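Local coordinates for protein xylulose kinase (Bifidobacterium adolescentis ATCC 15703, PDB 3I8B) that probably phosphorylates D-xylulose to D-xylulose 5-phosphate with ATP, as a magnesium-binding sugar kinase of the FGGY family, at residues A[71-79]-A[87-95]; A[133-144]-A[200-208]. One frame throughout, in Å; residues are numbered along the deposited sequence.

Contact 1 of 2, residues A[71-79]-A[87-95]; sequences GGQQHGMVI and IRDAMLWND
The methyl end of selenomethionine M77 lies across the R88 side chain at about a right angle, CE 3.8 Å from R88 CD. A bend at the last torsion (chi3 70°) also brings CE to 4.0 Å from M91 CG. K146 and V150 of helix 143-153 touch M77 too. I79 crosses I87 in a similar way, CG1 to CB, and CD1 of I79 touches R88. The backbones run roughly antiparallel. M77 N donates to M91 O at 3.1 Å, and I87 N gives I79 O a nearly straight bond (2.8 Å, 172°). Between these bonds a water ties M77 O and R88 O to I79 N. The 71-79 segment leaves strand 65-72, part of the mixed sheet of the N-terminal domain. This domain belongs to the actin-like ATPase clan. The 71-79 segment carries Q74 and H75, predicted to bind the substrate. Q73 OE1 meets the W93 ring at its edge, 3.7 Å from CD1, with amide and ring planes 69° apart. T14 OG1 bonds both Q73 OE1 and W93 NE1. A second water donates to Q73 OE1 and Q74 O and accepts from W93 N at 2.9 Å.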
ATOM      1  N   GLY A  71      -9.686  -6.010   3.727  1.00  8.50           N
ATOM      2  CA  GLY A  71      -8.457  -5.331   3.369  1.00  7.77           C
ATOM      3  C   GLY A  71      -8.244  -5.600   1.889  1.00 10.06           C
ATOM      4  O   GLY A  71      -8.423  -6.732   1.446  1.00  9.47           O
ATOM      5  N   GLY A  72      -7.883  -4.576   1.117  1.00  8.42           N
ATOM      6  CA  GLY A  72      -7.795  -4.734  -0.319  1.00  9.76           C
ATOM      7  C   GLY A  72      -6.526  -4.193  -0.954  1.00  8.56           C
ATOM      8  O   GLY A  72      -5.889  -3.263  -0.431  1.00  9.50           O
ATOM      9  N   GLN A  73      -6.159  -4.769  -2.094  1.00  7.68           N
ATOM     10  CA  GLN A  73      -5.099  -4.174  -2.910  1.00 12.51           C
ATOM     11  C   GLN A  73      -5.476  -2.704  -3.160  1.00 10.13           C
ATOM     12  O   GLN A  73      -6.629  -2.404  -3.455  1.00  8.77           O
ATOM     13  CB  GLN A  73      -4.936  -4.934  -4.234  1.00  9.94           C
ATOM     14  CG  GLN A  73      -6.246  -5.248  -4.949  1.00  8.68           C
ATOM     15  CD  GLN A  73      -6.024  -5.847  -6.330  1.00 13.66           C
ATOM     16  OE1 GLN A  73      -5.140  -5.411  -7.069  1.00 11.98           O
ATOM     17  NE2 GLN A  73      -6.824  -6.851  -6.685  1.00 11.43           N
ATOM     18  N   GLN A  74      -4.511  -1.792  -3.026  1.00 12.19           N
ATOM     19  CA  GLN A  74      -4.797  -0.361  -3.124  1.00 10.85           C
ATOM     20  C   GLN A  74      -5.082   0.101  -4.555  1.00 10.81           C
ATOM     21  O   GLN A  74      -4.768  -0.609  -5.509  1.00 11.10           O
ATOM     22  CB  GLN A  74      -3.662   0.467  -2.509  1.00 10.94           C
ATOM     23  CG  GLN A  74      -3.416   0.199  -1.012  1.00 12.02           C
ATOM     24  CD  GLN A  74      -2.709   1.353  -0.299  1.00 16.96           C
ATOM     25  OE1 GLN A  74      -3.164   2.514  -0.327  1.00 17.61           O
ATOM     26  NE2 GLN A  74      -1.603   1.039   0.360  1.00 13.02           N
ATOM     27  N   HIS A  75      -5.717   1.270  -4.683  1.00 10.26           N
ATOM     28  CA  HIS A  75      -5.758   2.043  -5.940  1.00 11.82           C
ATOM     29  C   HIS A  75      -6.693   1.518  -7.039  1.00 13.00           C
ATOM     30  O   HIS A  75      -7.248   2.302  -7.806  1.00 13.46           O
ATOM     31  CB  HIS A  75      -4.331   2.220  -6.508  1.00  8.46           C
ATOM     32  CG  HIS A  75      -3.320   2.639  -5.482  1.00 10.82           C
ATOM     33  ND1 HIS A  75      -2.217   1.875  -5.160  1.00 11.17           N
ATOM     34  CD2 HIS A  75      -3.252   3.740  -4.697  1.00 11.36           C
ATOM     35  CE1 HIS A  75      -1.506   2.492  -4.233  1.00  7.78           C
ATOM     36  NE2 HIS A  75      -2.120   3.620  -3.925  1.00 14.25           N
ATOM     37  N   GLY A  76      -6.863   0.199  -7.121  1.00 10.18           N
ATOM     38  CA  GLY A  76      -7.633  -0.384  -8.205  1.00  7.51           C
ATOM     39  C   GLY A  76      -8.911   0.379  -8.513  1.00  9.97           C
ATOM     40  O   GLY A  76      -9.772   0.581  -7.636  1.00  8.84           O
HETATM   41  N   MSE A  77      -9.063   0.782  -9.771  1.00  9.02           N
HETATM   42  CA  MSE A  77     -10.226   1.564 -10.186  1.00  8.94           C
HETATM   43  C   MSE A  77     -11.415   0.678 -10.569  1.00  9.45           C
HETATM   44  O   MSE A  77     -11.363  -0.018 -11.586  1.00 11.32           O
HETATM   45  CB  MSE A  77      -9.875   2.467 -11.384  1.00  9.65           C
HETATM   46  CG  MSE A  77     -11.074   3.221 -11.951  1.00  9.82           C
HETATM   47 SE   MSE A  77     -10.937   3.694 -13.880  1.00 21.46          SE
HETATM   48  CE  MSE A  77     -11.104   1.880 -14.655  1.00  9.46           C
ATOM     49  N   VAL A  78     -12.477   0.722  -9.764  1.00  7.03           N
ATOM     50  CA  VAL A  78     -13.748   0.088 -10.114  1.00  9.28           C
ATOM     51  C   VAL A  78     -14.792   1.152 -10.478  1.00  9.34           C
ATOM     52  O   VAL A  78     -15.226   1.945  -9.627  1.00  6.04           O
ATOM     53  CB  VAL A  78     -14.319  -0.782  -8.964  1.00  8.22           C
ATOM     54  CG1 VAL A  78     -15.638  -1.459  -9.388  1.00  6.23           C
ATOM     55  CG2 VAL A  78     -13.303  -1.834  -8.518  1.00 10.27           C
ATOM     56  N   ILE A  79     -15.208   1.170 -11.736  1.00  6.68           N
ATOM     57  CA  ILE A  79     -16.242   2.120 -12.134  1.00  6.35           C
ATOM     58  C   ILE A  79     -17.573   1.443 -12.441  1.00 10.12           C
ATOM     59  O   ILE A  79     -17.632   0.436 -13.157  1.00  9.67           O
ATOM     60  CB  ILE A  79     -15.798   3.064 -13.285  1.00  7.84           C
ATOM     61  CG1 ILE A  79     -15.203   2.267 -14.451  1.00 10.33           C
ATOM     62  CG2 ILE A  79     -14.797   4.081 -12.778  1.00  8.36           C
ATOM     63  CD1 ILE A  79     -14.925   3.143 -15.716  1.00  7.13           C
ATOM     64  N   ILE A  87     -18.440  -1.074 -15.417  1.00 10.80           N
ATOM     65  CA  ILE A  87     -18.374  -0.571 -16.795  1.00 12.58           C
ATOM     66  C   ILE A  87     -17.317  -1.243 -17.711  1.00 12.80           C
ATOM     67  O   ILE A  87     -17.588  -1.523 -18.879  1.00 12.76           O
ATOM     68  CB  ILE A  87     -18.187   0.979 -16.813  1.00 11.61           C
ATOM     69  CG1 ILE A  87     -19.450   1.668 -16.272  1.00 10.56           C
ATOM     70  CG2 ILE A  87     -17.874   1.461 -18.232  1.00 12.75           C
ATOM     71  CD1 ILE A  87     -19.262   3.138 -15.878  1.00  9.77           C
ATOM     72  N   ARG A  88     -16.125  -1.479 -17.175  1.00 13.19           N
ATOM     73  CA  ARG A  88     -14.995  -2.032 -17.923  1.00 13.56           C
ATOM     74  C   ARG A  88     -14.071  -2.613 -16.866  1.00 14.68           C
ATOM     75  O   ARG A  88     -14.266  -2.365 -15.684  1.00 11.30           O
ATOM     76  CB  ARG A  88     -14.216  -0.927 -18.645  1.00 12.79           C
ATOM     77  CG  ARG A  88     -13.370  -0.190 -17.623  1.00 16.34           C
ATOM     78  CD  ARG A  88     -12.167   0.545 -18.079  1.00 13.38           C
ATOM     79  NE  ARG A  88     -11.529   0.086 -19.301  1.00 13.24           N
ATOM     80  CZ  ARG A  88     -10.487  -0.731 -19.370  1.00 13.58           C
ATOM     81  NH1 ARG A  88      -9.984  -1.010 -20.564  1.00 12.06           N
ATOM     82  NH2 ARG A  88      -9.960  -1.273 -18.276  1.00 12.93           N
ATOM     83  N   ASP A  89     -13.035  -3.340 -17.279  1.00 13.08           N
ATOM     84  CA  ASP A  89     -12.153  -3.994 -16.309  1.00 11.99           C
ATOM     85  C   ASP A  89     -11.505  -3.052 -15.296  1.00 12.36           C
ATOM     86  O   ASP A  89     -11.156  -1.923 -15.610  1.00  8.16           O
ATOM     87  CB  ASP A  89     -11.063  -4.798 -17.021  1.00 15.13           C
ATOM     88  CG  ASP A  89     -11.548  -6.161 -17.477  1.00 15.00           C
ATOM     89  OD1 ASP A  89     -12.767  -6.419 -17.445  1.00 16.54           O
ATOM     90  OD2 ASP A  89     -10.696  -6.970 -17.870  1.00 18.38           O
ATOM     91  N   ALA A  90     -11.351  -3.529 -14.065  1.00 10.98           N
ATOM     92  CA  ALA A  90     -10.653  -2.752 -13.072  1.00  9.14           C
ATOM     93  C   ALA A  90      -9.207  -2.672 -13.484  1.00 11.63           C
ATOM     94  O   ALA A  90      -8.629  -3.666 -13.937  1.00  9.82           O
ATOM     95  CB  ALA A  90     -10.793  -3.390 -11.679  1.00 10.71           C
HETATM   96  N   MSE A  91      -8.625  -1.484 -13.346  1.00 10.01           N
HETATM   97  CA  MSE A  91      -7.208  -1.298 -13.644  1.00 10.38           C
HETATM   98  C   MSE A  91      -6.461  -1.154 -12.337  1.00 12.67           C
HETATM   99  O   MSE A  91      -6.774  -0.279 -11.522  1.00 10.81           O
HETATM  100  CB  MSE A  91      -7.004  -0.066 -14.524  1.00 10.99           C
HETATM  101  CG  MSE A  91      -7.862  -0.107 -15.779  1.00 12.21           C
HETATM  102 SE   MSE A  91      -7.757   1.571 -16.780  1.00 25.38          SE
HETATM  103  CE  MSE A  91      -5.882   1.422 -17.381  1.00 15.01           C
ATOM    104  N   LEU A  92      -5.468  -2.013 -12.153  1.00 11.93           N
ATOM    105  CA  LEU A  92      -4.898  -2.277 -10.845  1.00  9.16           C
ATOM    106  C   LEU A  92      -3.627  -1.487 -10.559  1.00 12.34           C
ATOM    107  O   LEU A  92      -3.083  -0.803 -11.449  1.00 11.16           O
ATOM    108  CB  LEU A  92      -4.646  -3.785 -10.702  1.00 10.32           C
ATOM    109  CG  LEU A  92      -5.868  -4.670 -10.980  1.00 10.56           C
ATOM    110  CD1 LEU A  92      -5.581  -6.154 -10.628  1.00  9.80           C
ATOM    111  CD2 LEU A  92      -7.094  -4.147 -10.216  1.00  8.62           C
ATOM    112  N   TRP A  93      -3.156  -1.584  -9.316  1.00 10.46           N
ATOM    113  CA  TRP A  93      -1.973  -0.845  -8.874  1.00 13.85           C
ATOM    114  C   TRP A  93      -0.766  -1.075  -9.794  1.00 15.26           C
ATOM    115  O   TRP A  93       0.088  -0.193  -9.941  1.00 15.61           O
ATOM    116  CB  TRP A  93      -1.590  -1.235  -7.444  1.00 11.15           C
ATOM    117  CG  TRP A  93      -1.106  -2.661  -7.355  1.00 12.93           C
ATOM    118  CD1 TRP A  93      -1.879  -3.779  -7.288  1.00 11.57           C
ATOM    119  CD2 TRP A  93       0.259  -3.114  -7.359  1.00 14.96           C
ATOM    120  NE1 TRP A  93      -1.084  -4.901  -7.237  1.00 15.73           N
ATOM    121  CE2 TRP A  93       0.230  -4.524  -7.278  1.00 14.76           C
ATOM    122  CE3 TRP A  93       1.498  -2.466  -7.411  1.00 15.52           C
ATOM    123  CZ2 TRP A  93       1.397  -5.304  -7.247  1.00 16.73           C
ATOM    124  CZ3 TRP A  93       2.665  -3.245  -7.388  1.00 18.04           C
ATOM    125  CH2 TRP A  93       2.600  -4.649  -7.307  1.00 14.63           C
ATOM    126  N   ASN A  94      -0.697  -2.259 -10.398  1.00 13.20           N
ATOM    127  CA  ASN A  94       0.448  -2.632 -11.232  1.00 16.24           C
ATOM    128  C   ASN A  94       0.207  -2.508 -12.732  1.00 15.08           C
ATOM    129  O   ASN A  94       1.065  -2.879 -13.533  1.00 15.13           O
ATOM    130  CB  ASN A  94       0.957  -4.041 -10.896  1.00 14.92           C
ATOM    131  CG  ASN A  94      -0.137  -5.103 -10.974  1.00 13.00           C
ATOM    132  OD1 ASN A  94      -1.301  -4.796 -11.197  1.00 14.77           O
ATOM    133  ND2 ASN A  94       0.247  -6.364 -10.804  1.00 17.41           N
ATOM    134  N   ASP A  95      -0.964  -2.016 -13.112  1.00 13.38           N
ATOM    135  CA  ASP A  95      -1.183  -1.595 -14.491  1.00 13.71           C
ATOM    136  C   ASP A  95      -0.307  -0.376 -14.764  1.00 13.49           C
ATOM    137  O   ASP A  95      -0.255   0.555 -13.958  1.00 12.96           O
ATOM    138  CB  ASP A  95      -2.646  -1.223 -14.726  1.00 12.50           C
ATOM    139  CG  ASP A  95      -2.851  -0.453 -16.030  1.00 16.57           C
ATOM    140  OD1 ASP A  95      -2.784  -1.086 -17.099  1.00 10.59           O
ATOM    141  OD2 ASP A  95      -3.097   0.783 -15.982  1.00 16.69           O
TER
HETATM  142  O   HOH W   1      -4.991  -2.656  -7.414  1.00 11.65           O
HETATM  143  O   HOH W   2     -13.612  -0.596 -13.308  1.00  7.75           O

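Contact 2 of 2, residues A[133-144]-A[200-208]; sequences AVGSSPVASYTL and SGTIYYDAA
V134 O accepts from a water 2.9 Å away, which also donates to Y205 O and accepts from A207 N. A second water lies between V134 O, S136 OG and S200 O. S136 OG is also bonded to G316 N, in strand 315-318. I203 fills the middle of the contact, and each of its branches has a different neighbour. CB meets V134 CG2, and CG1 meets L144 CB at 3.6 Å. CD1 reaches P138 CG at 3.7 Å. CG2 presses on Y142 CD2 at 3.3 Å, a tight fit. The torsion that sets CG1 between the backbone N and the carbonyl carbon (chi1 74°) turns CG2 toward Y142. The connection from helix 122-134 to helix 143-153 runs through the 133-144 segment, in the N-terminal domain of this FGGY-family kinase, which has the actin-like ATPase fold. Y142 is the N-cap of the second helix. In that helix's first turn L144 N donates to T202 O, in the carbonyl plane (3.0 Å, 156°). T202 OG1 accepts from Y204 N in an ST turn and also bonds A199 O. T202 CB lies over the centre of the Y204 ring. L144 CD1 meets the same ring at its edge, 3.8 Å from CD2. The CG2 methyl of T143 lies 3.5 Å from Y204 OH.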
ATOM      1  N   ALA A 133      -1.669  18.990  -2.077  1.00 15.48           N
ATOM      2  CA  ALA A 133      -3.105  18.828  -2.313  1.00 10.95           C
ATOM      3  C   ALA A 133      -3.694  17.554  -1.681  1.00 14.30           C
ATOM      4  O   ALA A 133      -4.739  17.603  -1.024  1.00 10.85           O
ATOM      5  CB  ALA A 133      -3.402  18.858  -3.826  1.00 14.55           C
ATOM      6  N   VAL A 134      -3.029  16.416  -1.885  1.00 11.57           N
ATOM      7  CA  VAL A 134      -3.593  15.123  -1.474  1.00 14.88           C
ATOM      8  C   VAL A 134      -2.586  14.155  -0.847  1.00 13.25           C
ATOM      9  O   VAL A 134      -2.936  13.013  -0.541  1.00 14.09           O
ATOM     10  CB  VAL A 134      -4.266  14.382  -2.657  1.00 13.06           C
ATOM     11  CG1 VAL A 134      -5.449  15.162  -3.199  1.00 15.23           C
ATOM     12  CG2 VAL A 134      -3.248  14.082  -3.743  1.00 10.52           C
ATOM     13  N   GLY A 135      -1.338  14.590  -0.686  1.00 14.11           N
ATOM     14  CA  GLY A 135      -0.323  13.778  -0.027  1.00 13.49           C
ATOM     15  C   GLY A 135       0.697  13.063  -0.907  1.00 13.75           C
ATOM     16  O   GLY A 135       1.777  12.690  -0.419  1.00 12.47           O
ATOM     17  N   SER A 136       0.371  12.839  -2.184  1.00 10.65           N
ATOM     18  CA  SER A 136       1.259  12.070  -3.054  1.00 11.36           C
ATOM     19  C   SER A 136       1.357  12.631  -4.469  1.00 12.80           C
ATOM     20  O   SER A 136       0.397  13.193  -5.015  1.00 11.25           O
ATOM     21  CB  SER A 136       0.819  10.597  -3.149  1.00 13.87           C
ATOM     22  OG  SER A 136       0.542  10.031  -1.878  1.00 14.63           O
ATOM     23  N   SER A 137       2.529  12.454  -5.068  1.00 14.57           N
ATOM     24  CA  SER A 137       2.742  12.831  -6.457  1.00 11.98           C
ATOM     25  C   SER A 137       2.355  11.682  -7.403  1.00 12.94           C
ATOM     26  O   SER A 137       2.803  10.540  -7.214  1.00 15.83           O
ATOM     27  CB  SER A 137       4.198  13.246  -6.659  1.00 11.16           C
ATOM     28  OG  SER A 137       4.428  13.592  -8.009  1.00 14.34           O
ATOM     29  N   PRO A 138       1.531  11.980  -8.435  1.00 12.75           N
ATOM     30  CA  PRO A 138       0.973  10.958  -9.332  1.00 12.01           C
ATOM     31  C   PRO A 138       1.981   9.935  -9.859  1.00 14.11           C
ATOM     32  O   PRO A 138       3.089  10.281 -10.278  1.00 13.75           O
ATOM     33  CB  PRO A 138       0.397  11.784 -10.493  1.00 10.14           C
ATOM     34  CG  PRO A 138       0.040  13.064  -9.886  1.00 10.01           C
ATOM     35  CD  PRO A 138       1.079  13.330  -8.810  1.00 12.47           C
ATOM     36  N   VAL A 139       1.587   8.666  -9.794  1.00 13.14           N
ATOM     37  CA  VAL A 139       2.269   7.585 -10.499  1.00 15.76           C
ATOM     38  C   VAL A 139       1.154   6.757 -11.117  1.00 11.97           C
ATOM     39  O   VAL A 139      -0.015   6.934 -10.773  1.00 12.71           O
ATOM     40  CB  VAL A 139       3.165   6.706  -9.570  1.00 15.51           C
ATOM     41  CG1 VAL A 139       4.392   7.482  -9.100  1.00 16.84           C
ATOM     42  CG2 VAL A 139       2.377   6.181  -8.374  1.00 12.35           C
ATOM     43  N   ALA A 140       1.505   5.873 -12.030  1.00 11.99           N
ATOM     44  CA  ALA A 140       0.526   5.041 -12.724  1.00 12.93           C
ATOM     45  C   ALA A 140      -0.373   4.242 -11.779  1.00 11.80           C
ATOM     46  O   ALA A 140      -1.488   3.873 -12.149  1.00 12.40           O
ATOM     47  CB  ALA A 140       1.237   4.093 -13.690  1.00 13.20           C
ATOM     48  N   SER A 141       0.109   3.962 -10.572  1.00  9.75           N
ATOM     49  CA  SER A 141      -0.674   3.159  -9.630  1.00 11.88           C
ATOM     50  C   SER A 141      -2.004   3.795  -9.283  1.00 12.42           C
ATOM     51  O   SER A 141      -3.014   3.103  -9.147  1.00 14.45           O
ATOM     52  CB  SER A 141       0.099   2.922  -8.328  1.00 12.59           C
ATOM     53  OG  SER A 141       1.144   1.994  -8.526  1.00 15.03           O
ATOM     54  N   TYR A 142      -1.991   5.115  -9.121  1.00 11.87           N
ATOM     55  CA  TYR A 142      -3.087   5.823  -8.479  1.00  8.12           C
ATOM     56  C   TYR A 142      -4.392   5.909  -9.267  1.00  9.21           C
ATOM     57  O   TYR A 142      -4.400   6.027 -10.493  1.00 12.41           O
ATOM     58  CB  TYR A 142      -2.634   7.206  -8.014  1.00 10.05           C
ATOM     59  CG  TYR A 142      -1.431   7.164  -7.105  1.00 14.10           C
ATOM     60  CD1 TYR A 142      -1.089   5.996  -6.420  1.00 13.69           C
ATOM     61  CD2 TYR A 142      -0.639   8.291  -6.915  1.00 11.58           C
ATOM     62  CE1 TYR A 142       0.018   5.955  -5.584  1.00 13.81           C
ATOM     63  CE2 TYR A 142       0.452   8.263  -6.083  1.00 13.01           C
ATOM     64  CZ  TYR A 142       0.778   7.096  -5.415  1.00 15.51           C
ATOM     65  OH  TYR A 142       1.876   7.083  -4.581  1.00 16.24           O
ATOM     66  N   THR A 143      -5.500   5.834  -8.524  1.00 11.86           N
ATOM     67  CA  THR A 143      -6.827   5.700  -9.093  1.00  8.93           C
ATOM     68  C   THR A 143      -7.151   6.809 -10.098  1.00  9.89           C
ATOM     69  O   THR A 143      -7.677   6.540 -11.173  1.00  8.92           O
ATOM     70  CB  THR A 143      -7.919   5.696  -7.982  1.00  8.67           C
ATOM     71  OG1 THR A 143      -7.472   4.908  -6.866  1.00 10.92           O
ATOM     72  CG2 THR A 143      -9.234   5.132  -8.526  1.00  6.84           C
ATOM     73  N   LEU A 144      -6.876   8.054  -9.725  1.00  7.24           N
ATOM     74  CA  LEU A 144      -7.167   9.178 -10.615  1.00 10.45           C
ATOM     75  C   LEU A 144      -6.529   8.977 -11.992  1.00 10.60           C
ATOM     76  O   LEU A 144      -7.112   9.347 -13.006  1.00 11.19           O
ATOM     77  CB  LEU A 144      -6.688  10.502 -10.015  1.00  7.95           C
ATOM     78  CG  LEU A 144      -7.070  11.760 -10.809  1.00 11.31           C
ATOM     79  CD1 LEU A 144      -8.598  11.895 -10.925  1.00  9.69           C
ATOM     80  CD2 LEU A 144      -6.477  13.004 -10.154  1.00 11.45           C
ATOM     81  N   SER A 200      -7.025   7.526   0.676  1.00 11.05           N
ATOM     82  CA  SER A 200      -5.790   8.297   0.545  1.00 10.51           C
ATOM     83  C   SER A 200      -4.933   7.846  -0.633  1.00 12.63           C
ATOM     84  O   SER A 200      -3.949   8.505  -0.978  1.00 15.95           O
ATOM     85  CB  SER A 200      -4.966   8.246   1.838  1.00 11.91           C
ATOM     86  OG  SER A 200      -4.380   6.967   2.030  1.00 12.90           O
ATOM     87  N   GLY A 201      -5.299   6.725  -1.248  1.00 11.99           N
ATOM     88  CA  GLY A 201      -4.555   6.203  -2.376  1.00 10.66           C
ATOM     89  C   GLY A 201      -5.149   6.536  -3.733  1.00 11.47           C
ATOM     90  O   GLY A 201      -4.661   6.043  -4.740  1.00  9.73           O
ATOM     91  N   THR A 202      -6.187   7.376  -3.764  1.00 10.93           N
ATOM     92  CA  THR A 202      -6.847   7.752  -5.020  1.00 10.35           C
ATOM     93  C   THR A 202      -6.199   8.955  -5.734  1.00 10.40           C
ATOM     94  O   THR A 202      -6.317   9.096  -6.957  1.00 10.32           O
ATOM     95  CB  THR A 202      -8.333   8.093  -4.785  1.00  9.38           C
ATOM     96  OG1 THR A 202      -8.435   9.203  -3.881  1.00  9.06           O
ATOM     97  CG2 THR A 202      -9.073   6.891  -4.200  1.00 12.02           C
ATOM     98  N   ILE A 203      -5.503   9.782  -4.951  1.00 10.93           N
ATOM     99  CA  ILE A 203      -5.119  11.170  -5.290  1.00  9.60           C
ATOM    100  C   ILE A 203      -6.261  12.090  -5.763  1.00 10.49           C
ATOM    101  O   ILE A 203      -6.031  13.069  -6.489  1.00 11.94           O
ATOM    102  CB  ILE A 203      -3.829  11.290  -6.171  1.00  9.57           C
ATOM    103  CG1 ILE A 203      -4.084  10.882  -7.623  1.00 10.07           C
ATOM    104  CG2 ILE A 203      -2.680  10.528  -5.529  1.00  9.98           C
ATOM    105  CD1 ILE A 203      -2.942  11.293  -8.577  1.00  8.94           C
ATOM    106  N   TYR A 204      -7.487  11.761  -5.342  1.00  9.60           N
ATOM    107  CA  TYR A 204      -8.605  12.712  -5.343  1.00  9.35           C
ATOM    108  C   TYR A 204      -9.271  12.805  -3.974  1.00  8.37           C
ATOM    109  O   TYR A 204     -10.432  13.218  -3.851  1.00  7.28           O
ATOM    110  CB  TYR A 204      -9.644  12.441  -6.439  1.00  7.59           C
ATOM    111  CG  TYR A 204     -10.150  11.022  -6.576  1.00 11.57           C
ATOM    112  CD1 TYR A 204     -11.038  10.487  -5.649  1.00 11.37           C
ATOM    113  CD2 TYR A 204      -9.792  10.237  -7.675  1.00  9.11           C
ATOM    114  CE1 TYR A 204     -11.530   9.198  -5.777  1.00  8.37           C
ATOM    115  CE2 TYR A 204     -10.289   8.935  -7.821  1.00 11.88           C
ATOM    116  CZ  TYR A 204     -11.163   8.426  -6.856  1.00 11.13           C
ATOM    117  OH  TYR A 204     -11.665   7.141  -6.969  1.00 10.30           O
ATOM    118  N   TYR A 205      -8.515  12.434  -2.949  1.00 10.18           N
ATOM    119  CA  TYR A 205      -8.979  12.571  -1.563  1.00 10.62           C
ATOM    120  C   TYR A 205      -7.876  13.131  -0.678  1.00 10.71           C
ATOM    121  O   TYR A 205      -6.718  12.726  -0.780  1.00 12.93           O
ATOM    122  CB  TYR A 205      -9.458  11.225  -1.018  1.00  8.50           C
ATOM    123  CG  TYR A 205      -9.807  11.234   0.456  1.00 10.08           C
ATOM    124  CD1 TYR A 205     -11.028  11.728   0.901  1.00 11.22           C
ATOM    125  CD2 TYR A 205      -8.912  10.756   1.404  1.00 11.48           C
ATOM    126  CE1 TYR A 205     -11.350  11.742   2.271  1.00 11.44           C
ATOM    127  CE2 TYR A 205      -9.220  10.762   2.758  1.00 10.39           C
ATOM    128  CZ  TYR A 205     -10.436  11.253   3.191  1.00 13.28           C
ATOM    129  OH  TYR A 205     -10.732  11.245   4.551  1.00 12.35           O
ATOM    130  N   ASP A 206      -8.232  14.068   0.186  1.00 12.19           N
ATOM    131  CA  ASP A 206      -7.267  14.611   1.134  1.00 13.79           C
ATOM    132  C   ASP A 206      -7.614  14.254   2.580  1.00 10.80           C
ATOM    133  O   ASP A 206      -8.573  14.785   3.151  1.00 14.03           O
ATOM    134  CB  ASP A 206      -7.139  16.126   0.986  1.00 11.77           C
ATOM    135  CG  ASP A 206      -6.099  16.708   1.934  1.00 15.66           C
ATOM    136  OD1 ASP A 206      -4.912  16.314   1.846  1.00 18.18           O
ATOM    137  OD2 ASP A 206      -6.471  17.545   2.774  1.00 18.53           O
ATOM    138  N   ALA A 207      -6.808  13.366   3.159  1.00 12.53           N
ATOM    139  CA  ALA A 207      -7.036  12.824   4.506  1.00 12.75           C
ATOM    140  C   ALA A 207      -6.973  13.889   5.592  1.00 15.13           C
ATOM    141  O   ALA A 207      -7.790  13.890   6.512  1.00 14.60           O
ATOM    142  CB  ALA A 207      -6.049  11.692   4.813  1.00 11.15           C
ATOM    143  N   ALA A 208      -6.007  14.793   5.489  1.00 13.21           N
ATOM    144  CA  ALA A 208      -5.877  15.863   6.467  1.00 16.01           C
ATOM    145  C   ALA A 208      -7.185  16.635   6.629  1.00 17.43           C
ATOM    146  O   ALA A 208      -7.586  16.951   7.747  1.00 19.48           O
ATOM    147  CB  ALA A 208      -4.733  16.808   6.087  1.00 18.15           C
TER
HETATM  148  O   HOH W   3      -4.626  11.900   1.541  1.00 13.01           O
HETATM  149  O   HOH W   4      -1.951  10.535  -1.142  1.00 16.00           O

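Overall arrangement
Both contacts are largely buried in the N-terminal domain, with centres about 14 Å apart. They touch directly. H75 O and T143 OG1 probably share a hydrogen bond, as do W93 O and S141 OG. Helix 143-153 is common ground: it begins in contact 2, and its later residues pack against M77 and M91 of contact 1. Contact 1 is partly open at R88 and W93. Waters bridge both contacts. Two direct backbone bonds join the segments of contact 1, against one in contact 2, where apolar packing is more extensive. Contact 1 holds the predicted substrate residues Q74 and H75, and Y142 of contact 2 packs against H75.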